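Local coordinates for protein L-iditol 2-dehydrogenase (Clostridium scindens, PDB 4OH1) that probably catalyses the NAD-dependent oxidation of L-iditol and related polyols, and binds zinc both at a catalytic-type site and at a separate four-cysteine site, at residues Glu114-Val117 with Asn118-Ser121; Met315-Ser318 with Lys319-Gln322; Thr328-Lys331 with Gln332-Asp336; Val203-Val207 with Pro208-Glu212. One frame throughout, in Å; residues are numbered along the deposited sequence.

Contact 1: Glu114-Val117 with Asn118-Ser121; sequences EGKV and NLCS. With ZN (zinc ion), chain C.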
# COMPACT_ATOMS: atom_id res chain seq x y z
N GLU A 114 -11.11 14.83 2.88
CA GLU A 114 -10.65 13.45 2.90
C GLU A 114 -9.36 13.37 2.10
O GLU A 114 -8.78 12.31 1.97
CB GLU A 114 -11.71 12.51 2.32
CG GLU A 114 -12.87 12.21 3.33
CD GLU A 114 -13.98 11.37 2.77
OE1 GLU A 114 -13.91 11.01 1.58
OE2 GLU A 114 -14.98 11.10 3.48
N GLY A 115 -8.86 14.51 1.62
CA GLY A 115 -7.62 14.52 0.87
C GLY A 115 -7.80 14.32 -0.63
O GLY A 115 -6.81 14.34 -1.41
N LYS A 116 -9.06 14.15 -1.07
CA LYS A 116 -9.28 13.80 -2.45
C LYS A 116 -9.67 15.06 -3.22
O LYS A 116 -10.76 15.20 -3.72
CB LYS A 116 -10.33 12.71 -2.52
CG LYS A 116 -9.98 11.50 -1.64
CD LYS A 116 -10.31 10.17 -2.31
CE LYS A 116 -10.65 9.06 -1.33
NZ LYS A 116 -12.00 9.35 -0.81
N VAL A 117 -8.75 16.00 -3.27
CA VAL A 117 -9.06 17.33 -3.78
C VAL A 117 -9.36 17.29 -5.29
O VAL A 117 -10.07 18.14 -5.78
CB VAL A 117 -7.92 18.37 -3.46
CG1 VAL A 117 -7.87 18.75 -1.95
CG2 VAL A 117 -6.57 17.87 -3.92
N ASN A 118 -8.80 16.32 -6.02
CA ASN A 118 -9.16 16.10 -7.42
C ASN A 118 -10.60 15.68 -7.67
O ASN A 118 -11.04 15.70 -8.82
CB ASN A 118 -8.24 15.06 -8.04
CG ASN A 118 -8.38 13.67 -7.37
OD1 ASN A 118 -8.31 13.55 -6.13
ND2 ASN A 118 -8.63 12.64 -8.19
N LEU A 119 -11.32 15.32 -6.59
CA LEU A 119 -12.75 15.04 -6.61
C LEU A 119 -13.49 16.15 -5.92
O LEU A 119 -14.62 15.96 -5.49
CB LEU A 119 -13.09 13.69 -5.90
CG LEU A 119 -12.23 12.48 -6.30
CD1 LEU A 119 -12.57 11.29 -5.43
CD2 LEU A 119 -12.41 12.17 -7.80
N CYS A 120 -12.88 17.32 -5.78
CA CYS A 120 -13.55 18.46 -5.09
C CYS A 120 -14.98 18.69 -5.61
O CYS A 120 -15.18 18.80 -6.82
CB CYS A 120 -12.72 19.79 -5.20
SG CYS A 120 -13.67 21.24 -4.60
N SER A 121 -15.95 18.78 -4.70
CA SER A 121 -17.35 19.16 -5.09
C SER A 121 -17.61 20.56 -5.57
O SER A 121 -18.62 20.78 -6.20
CB SER A 121 -18.30 19.01 -3.91
OG SER A 121 -18.24 17.72 -3.42
ZN ZN C . -13.81 20.90 -2.18

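Contact 2: Met315-Ser318 with Lys319-Gln322; sequences MDFS and KIIQ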
# COMPACT_ATOMS: atom_id res chain seq x y z
N MSE A 315 13.75 14.50 -16.62
CA MSE A 315 13.08 14.19 -17.86
C MSE A 315 13.90 14.81 -18.96
O MSE A 315 14.66 15.71 -18.70
CB MSE A 315 11.72 14.86 -17.94
CG MSE A 315 10.79 14.62 -16.83
SE MSE A 315 10.38 12.72 -16.78
CE MSE A 315 9.23 12.67 -18.34
N ASP A 316 13.70 14.38 -20.18
CA ASP A 316 14.38 15.04 -21.34
C ASP A 316 13.31 15.48 -22.30
O ASP A 316 12.74 14.65 -23.04
CB ASP A 316 15.29 14.07 -22.01
CG ASP A 316 16.00 14.68 -23.23
OD1 ASP A 316 15.68 15.80 -23.64
OD2 ASP A 316 16.86 14.01 -23.78
N PHE A 317 13.00 16.76 -22.30
CA PHE A 317 11.87 17.21 -23.09
C PHE A 317 12.30 17.57 -24.47
O PHE A 317 11.49 17.98 -25.27
CB PHE A 317 11.17 18.40 -22.43
CG PHE A 317 10.39 18.03 -21.22
CD1 PHE A 317 9.38 17.10 -21.29
CD2 PHE A 317 10.69 18.52 -20.00
CE1 PHE A 317 8.70 16.71 -20.16
CE2 PHE A 317 9.99 18.14 -18.88
CZ PHE A 317 8.99 17.26 -18.97
N SER A 318 13.57 17.40 -24.79
CA SER A 318 14.01 17.70 -26.15
C SER A 318 13.45 16.62 -27.07
O SER A 318 13.46 16.74 -28.23
CB SER A 318 15.51 17.67 -26.22
OG SER A 318 16.00 16.33 -26.04
N LYS A 319 12.88 15.57 -26.50
CA LYS A 319 12.31 14.49 -27.27
C LYS A 319 10.79 14.49 -27.25
O LYS A 319 10.16 13.55 -27.70
CB LYS A 319 12.77 13.22 -26.57
CG LYS A 319 14.28 13.08 -26.66
CD LYS A 319 14.76 11.79 -26.07
CE LYS A 319 16.24 11.65 -26.19
NZ LYS A 319 16.63 10.75 -25.08
N ILE A 320 10.21 15.56 -26.73
CA ILE A 320 8.79 15.63 -26.50
C ILE A 320 8.25 16.93 -27.02
O ILE A 320 7.29 16.94 -27.81
CB ILE A 320 8.51 15.48 -25.00
CG1 ILE A 320 8.99 14.09 -24.53
CG2 ILE A 320 7.03 15.69 -24.71
CD1 ILE A 320 8.73 13.78 -23.04
N ILE A 321 8.86 18.05 -26.60
CA ILE A 321 8.48 19.33 -27.13
C ILE A 321 9.07 19.42 -28.49
O ILE A 321 10.25 19.54 -28.62
CB ILE A 321 9.00 20.49 -26.33
CG1 ILE A 321 8.41 20.45 -24.93
CG2 ILE A 321 8.54 21.78 -27.01
CD1 ILE A 321 9.15 21.31 -23.88
N GLN A 322 8.24 19.35 -29.51
CA GLN A 322 8.77 19.28 -30.86
C GLN A 322 8.55 20.56 -31.62
O GLN A 322 9.08 20.68 -32.68
CB GLN A 322 8.11 18.16 -31.64
CG GLN A 322 8.24 16.85 -30.92
CD GLN A 322 8.00 15.69 -31.81
OE1 GLN A 322 6.86 15.27 -32.05
NE2 GLN A 322 9.09 15.08 -32.24
O HOH W 1 17.53 11.39 -22.52

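Contact 3: Thr328-Lys331 with Gln332-Asp336; sequences TNYK and QAFED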
# COMPACT_ATOMS: atom_id res chain seq x y z
N THR A 328 2.67 35.67 -31.09
CA THR A 328 2.34 36.39 -32.31
C THR A 328 1.95 35.42 -33.40
O THR A 328 1.05 35.69 -34.19
CB THR A 328 3.54 37.23 -32.77
OG1 THR A 328 3.90 38.12 -31.72
CG2 THR A 328 3.22 38.04 -33.98
N ASN A 329 2.65 34.29 -33.47
CA ASN A 329 2.40 33.30 -34.53
C ASN A 329 1.51 32.16 -34.08
O ASN A 329 1.68 31.05 -34.56
CB ASN A 329 3.72 32.72 -35.02
CG ASN A 329 4.55 33.75 -35.71
OD1 ASN A 329 4.02 34.73 -36.16
ND2 ASN A 329 5.85 33.56 -35.77
N TYR A 330 0.59 32.45 -33.16
CA TYR A 330 -0.26 31.42 -32.61
C TYR A 330 -1.04 30.69 -33.68
O TYR A 330 -1.39 29.52 -33.50
CB TYR A 330 -1.26 31.98 -31.59
CG TYR A 330 -2.44 32.74 -32.17
CD1 TYR A 330 -2.32 34.09 -32.50
CD2 TYR A 330 -3.66 32.13 -32.37
CE1 TYR A 330 -3.37 34.82 -33.04
CE2 TYR A 330 -4.73 32.86 -32.88
CZ TYR A 330 -4.56 34.22 -33.21
OH TYR A 330 -5.59 34.93 -33.72
N LYS A 331 -1.35 31.37 -34.76
CA LYS A 331 -2.12 30.72 -35.78
C LYS A 331 -1.39 29.51 -36.32
O LYS A 331 -2.01 28.48 -36.50
CB LYS A 331 -2.60 31.70 -36.87
CG LYS A 331 -3.90 32.41 -36.43
CD LYS A 331 -4.71 32.89 -37.59
CE LYS A 331 -4.72 34.43 -37.84
NZ LYS A 331 -5.77 35.09 -36.99
N GLN A 332 -0.08 29.59 -36.52
CA GLN A 332 0.67 28.42 -36.99
C GLN A 332 0.73 27.32 -35.94
O GLN A 332 0.76 26.15 -36.28
CB GLN A 332 2.09 28.76 -37.37
CG GLN A 332 2.22 29.41 -38.71
CD GLN A 332 3.31 30.47 -38.71
OE1 GLN A 332 3.11 31.58 -38.18
NE2 GLN A 332 4.47 30.13 -39.28
N ALA A 333 0.76 27.71 -34.67
CA ALA A 333 0.81 26.74 -33.61
C ALA A 333 -0.41 25.90 -33.62
O ALA A 333 -0.35 24.68 -33.41
CB ALA A 333 0.96 27.41 -32.26
N PHE A 334 -1.55 26.53 -33.80
CA PHE A 334 -2.78 25.77 -33.83
C PHE A 334 -2.90 24.96 -35.15
O PHE A 334 -3.43 23.85 -35.13
CB PHE A 334 -3.97 26.65 -33.44
CG PHE A 334 -4.04 26.87 -31.98
CD1 PHE A 334 -4.61 25.92 -31.16
CD2 PHE A 334 -3.42 27.93 -31.40
CE1 PHE A 334 -4.61 26.04 -29.81
CE2 PHE A 334 -3.40 28.08 -30.03
CZ PHE A 334 -4.00 27.13 -29.23
N GLU A 335 -2.37 25.45 -36.27
CA GLU A 335 -2.30 24.58 -37.46
C GLU A 335 -1.48 23.32 -37.12
O GLU A 335 -1.92 22.20 -37.38
CB GLU A 335 -1.68 25.28 -38.65
CG GLU A 335 -2.52 26.37 -39.25
CD GLU A 335 -1.73 27.16 -40.34
OE1 GLU A 335 -0.81 26.56 -40.95
OE2 GLU A 335 -2.01 28.38 -40.57
N ASP A 336 -0.32 23.52 -36.50
CA ASP A 336 0.52 22.38 -36.10
C ASP A 336 -0.21 21.45 -35.17
O ASP A 336 -0.16 20.27 -35.34
CB ASP A 336 1.81 22.85 -35.46
CG ASP A 336 2.74 23.45 -36.45
OD1 ASP A 336 2.42 23.37 -37.64
OD2 ASP A 336 3.78 24.01 -36.08

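Contact 4: Val203-Val207 with Pro208-Glu212; sequences VFDIV and PEKLE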
# COMPACT_ATOMS: atom_id res chain seq x y z
N VAL A 203 5.37 0.51 -26.76
CA VAL A 203 4.40 1.53 -27.15
C VAL A 203 3.64 1.12 -28.41
O VAL A 203 4.20 0.50 -29.35
CB VAL A 203 5.11 2.88 -27.36
CG1 VAL A 203 4.17 3.98 -27.89
CG2 VAL A 203 5.73 3.35 -26.03
N PHE A 204 2.36 1.47 -28.44
CA PHE A 204 1.50 1.12 -29.56
C PHE A 204 0.95 2.40 -30.20
O PHE A 204 0.54 3.28 -29.48
CB PHE A 204 0.34 0.23 -29.10
CG PHE A 204 0.75 -1.07 -28.52
CD1 PHE A 204 1.20 -1.15 -27.21
CD2 PHE A 204 0.64 -2.25 -29.26
CE1 PHE A 204 1.55 -2.37 -26.64
CE2 PHE A 204 1.00 -3.47 -28.68
CZ PHE A 204 1.46 -3.49 -27.34
N ASP A 205 0.99 2.51 -31.52
CA ASP A 205 0.33 3.64 -32.21
C ASP A 205 0.02 3.24 -33.65
O ASP A 205 0.50 2.22 -34.08
CB ASP A 205 1.25 4.88 -32.18
CG ASP A 205 0.50 6.19 -32.43
OD1 ASP A 205 0.26 6.58 -33.61
OD2 ASP A 205 0.16 6.89 -31.45
N ILE A 206 -0.74 4.07 -34.40
CA ILE A 206 -0.94 3.88 -35.88
C ILE A 206 0.19 4.46 -36.74
O ILE A 206 0.55 3.98 -37.84
CB ILE A 206 -2.19 4.61 -36.37
CG1 ILE A 206 -3.39 4.33 -35.46
CG2 ILE A 206 -2.53 4.17 -37.78
CD1 ILE A 206 -3.53 2.85 -35.11
N VAL A 207 0.73 5.54 -36.25
CA VAL A 207 1.58 6.36 -37.06
C VAL A 207 3.03 5.94 -36.88
O VAL A 207 3.53 5.93 -35.79
CB VAL A 207 1.38 7.83 -36.64
CG1 VAL A 207 2.29 8.80 -37.42
CG2 VAL A 207 -0.14 8.19 -36.74
N PRO A 208 3.73 5.63 -37.96
CA PRO A 208 5.11 5.14 -37.81
C PRO A 208 6.20 6.13 -37.33
O PRO A 208 7.19 5.73 -36.68
CB PRO A 208 5.44 4.63 -39.22
CG PRO A 208 4.05 4.21 -39.78
CD PRO A 208 3.11 5.22 -39.24
N GLU A 209 6.05 7.41 -37.65
CA GLU A 209 7.01 8.41 -37.18
C GLU A 209 6.98 8.50 -35.65
O GLU A 209 7.96 8.82 -34.95
CB GLU A 209 6.64 9.77 -37.76
CG GLU A 209 7.77 10.51 -38.40
CD GLU A 209 7.30 11.81 -39.03
OE1 GLU A 209 6.08 12.12 -39.02
OE2 GLU A 209 8.17 12.54 -39.54
N LYS A 210 5.79 8.25 -35.13
CA LYS A 210 5.58 8.31 -33.71
C LYS A 210 6.15 7.08 -33.06
O LYS A 210 6.60 7.14 -31.95
CB LYS A 210 4.10 8.46 -33.42
CG LYS A 210 3.51 9.71 -34.07
CD LYS A 210 2.19 10.00 -33.48
CE LYS A 210 1.59 11.23 -34.08
NZ LYS A 210 0.18 11.25 -33.64
N LEU A 211 6.15 5.95 -33.76
CA LEU A 211 6.77 4.78 -33.20
C LEU A 211 8.27 5.03 -33.10
O LEU A 211 8.90 4.68 -32.11
CB LEU A 211 6.41 3.54 -33.99
CG LEU A 211 4.91 3.20 -34.06
CD1 LEU A 211 4.67 2.02 -34.95
CD2 LEU A 211 4.27 2.94 -32.69
N GLU A 212 8.85 5.70 -34.08
CA GLU A 212 10.28 6.00 -33.97
C GLU A 212 10.56 6.91 -32.76
O GLU A 212 11.56 6.78 -32.05
CB GLU A 212 10.78 6.66 -35.22
CG GLU A 212 12.12 6.11 -35.67
CD GLU A 212 12.72 6.92 -36.83
OE1 GLU A 212 12.36 6.65 -38.01
OE2 GLU A 212 13.55 7.83 -36.58
O HOH W 2 -1.11 8.70 -33.72

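Contact 1: Glu114-Val117 with Asn118-Ser121
Lys116 and Leu119 run side by side in the same direction, and their aliphatic parts touch where Leu119 CD1 lies 3.9 Å from Lys116 CB and 4.0 Å from Lys116 CD. The lysine chain bends at chi2 and again at chi4, which turns its ammonium group back along the chain to a salt bridge between Lys116 NZ and Glu114 OE1 (3.5 Å). Asn118 has CG between its backbone N and carbonyl carbon (chi1 64°), and this folds the amide over the Lys116-Val117 peptide, Asn118 OD1 3.5 Å from Lys116 C. Its ND2 leaves the turn and donates to the carbonyl of Ile299. Cys120 takes the other course: with SG trans to the backbone N (chi1 170°), the thiolate extends to the zinc ion, SG to zinc 2.4 Å, while Cys120 CB packs against Val117 O. Two successive backbone bonds fix these positions, Leu119 N to Lys116 O (2.9 Å) and Cys120 N to Val117 O (2.9 Å); both donors stand above the carbonyl plane, as in a tight turn. Gly115, with positive phi, closes helix 110-113 in a Schellman motif just before this turn. The segment thus carries the chain from that helix to the last ligand of the four-cysteine zinc site, completed by Cys106, Cys109 and Cys112. Val117 packs on Cys112 of helix 110-113, and Leu119 lies on Ile299. Two neighbouring subunits approach, one through Arg310 to Glu114, the other through Arg264 to Leu119, before the chain goes on to strand 124-125.

Contact 2: Met315-Ser318 with Lys319-Gln322
Lys319 and Phe317 lose the most surface to each other's segments, with Ile320 next, and they work on separate sides of one tight turn. On the polar side, the lysine chain is extended beyond CG and crosses Asp316 at about a right angle. Lys319 CE comes within 3.4 Å of Asp316 OD2, and the ammonium group forms a long salt bridge, Lys319 NZ to Asp316 OD2 3.5 Å. A water reinforces this pair, giving a hydrogen to Asp316 OD2 and accepting one from Lys319 NZ (2.8 Å). On the apolar side, the Phe317 ring meets Ile320 obliquely, its CD1 atom 3.8 Å from Ile320 CD1. Phe317 CB, at the root of the ring, is 3.8 Å from Ile321 CD1. One face of the ring carries CB of Met315, present as selenomethionine, 3.7 Å above the plane and toward the rim. Ile320 also packs on Met187 and Met188 of helix 184-194, while Ile321 faces Lys151 and Asp152 of helix 150-153, so the apolar side lies between these two helices. The backbone ties both sides together at Phe317 O, which accepts from two donors, Ile320 N above the carbonyl plane and Ile321 N (2.9 Å) closer to that plane. The Asp316 side chain is swung fully away from its own N (chi1 179°), and OD1 reaches forward to accept Ser318 N (2.9 Å) on its anti side, 31° out of the carboxylate plane. This is an Asx turn, and it overlaps a type I beta turn at 317-320 that delivers the chain into strand 321-326.

Contact 3: Thr328-Lys331 with Gln332-Asp336
The Tyr330 ring meets Phe334 at its edge, where Phe334 CD2 lies near the tyrosine plane, 4.3 Å from Tyr330 CD2. One tyrosine face carries CG of the following Lys331, 3.6 Å above the plane and offset toward the rim. The Phe334 ring in turn presents an edge to the backbone, its CD2 standing 3.3 Å from Tyr330 O. A second flat pair is formed by Asn329 and Gln332, whose side chains run alongside with amide planes 51° apart. The glutamine chain bends at chi2 (143°), and this brings OE1 to 3.4 Å from Asn329 CB, a contact with carbon and not a polar bond. In the backbone, the first helical turns are held by Phe334 N to Tyr330 O (3.0 Å), almost collinear with the C=O bond, and by Glu335 N to Lys331 O (3.1 Å). Asn329 sits at the N-cap without a side-chain capping bond, and the bonds its carbonyl receives from Gln332 N and Ala333 N are both weak. Tyr330 OH is bound to Met23 N; Ala333 and Phe334 face Ile347, and both rings meet Leu5 of strand 2-9. Across this contact, then, the backbone carries the polar bonding and the side chains mainly pack.

Contact 4: Val203-Val207 with Pro208-Glu212
Leu211 and Asp205 make the tight part of this strand-to-helix junction. Leu211 CD2 sits 3.5 Å from Asp205 N and 3.6 Å from Asp205 CB, filling the angle between the end of strand 200-205 and the first turn of helix 208-216. The strand and helix segments run nearly antiparallel at 164°, and Leu211 also touches Ala222 of the next strand. Val207 adds to this packing: the Lys210 chain slants across Val207, CG 3.7 Å from Val207 CG1, and then continues, extended, past Asp205 OD1. The looser side belongs to Ile206, Pro208 and Glu209, all exposed; here the proline ring follows the turn, and Glu209 barely meets the strand segment. At the N-cap, Val207 O takes two weak bonds, from Lys210 N and Leu211 N (3.3 Å). The turn itself is firmer. With chi1 at -160°, the Asp205 carboxylate points away from its own backbone N, and OD1 uses its anti lone pair to accept Val207 N at 2.9 Å, nearly straight at 170°, an Asx turn. OD2 is engaged elsewhere, by Ala182 N in the glycine-rich turn after strand 176-180. A water accepts from Lys210 NZ (2.9 Å) and donates to Asp205 OD1, bridging two groups whose charged atoms are not in contact; the lysine is bound to Lys340 O as well. The carboxylate, gripped by two backbone N-H groups and a bridging water, ties the second strand's end to the glycine-rich turn. This is the place where NAD-dependent Rossmann relatives commonly hold the adenosine ribose, consistent with the assigned chemistry although no cofactor is bound here.

Overall arrangement
In chain order the contacts run 1, 4, 2, 3. Contact 1 lies by the four-cysteine zinc site, across the chain centre from the rest, its centre about 31 Å from that of contact 2 and about 36 Å from those of contacts 3 and 4. Contact 4 belongs to the six-stranded parallel Rossmann-type sheet. Contacts 2 and 3 follow each other: the turn at 315-322 enters strand 321-326, then helix 330-338, in a beta-alpha-beta unit whose two strands, 321-326 and 344-348, pair in parallel within the mixed sheet. Contact 2, its centre about 16 Å from that of contact 4 and about 19 Å from that of contact 3, packs on helix 184-194 and so probably joins the mixed-sheet and Rossmann-type parts.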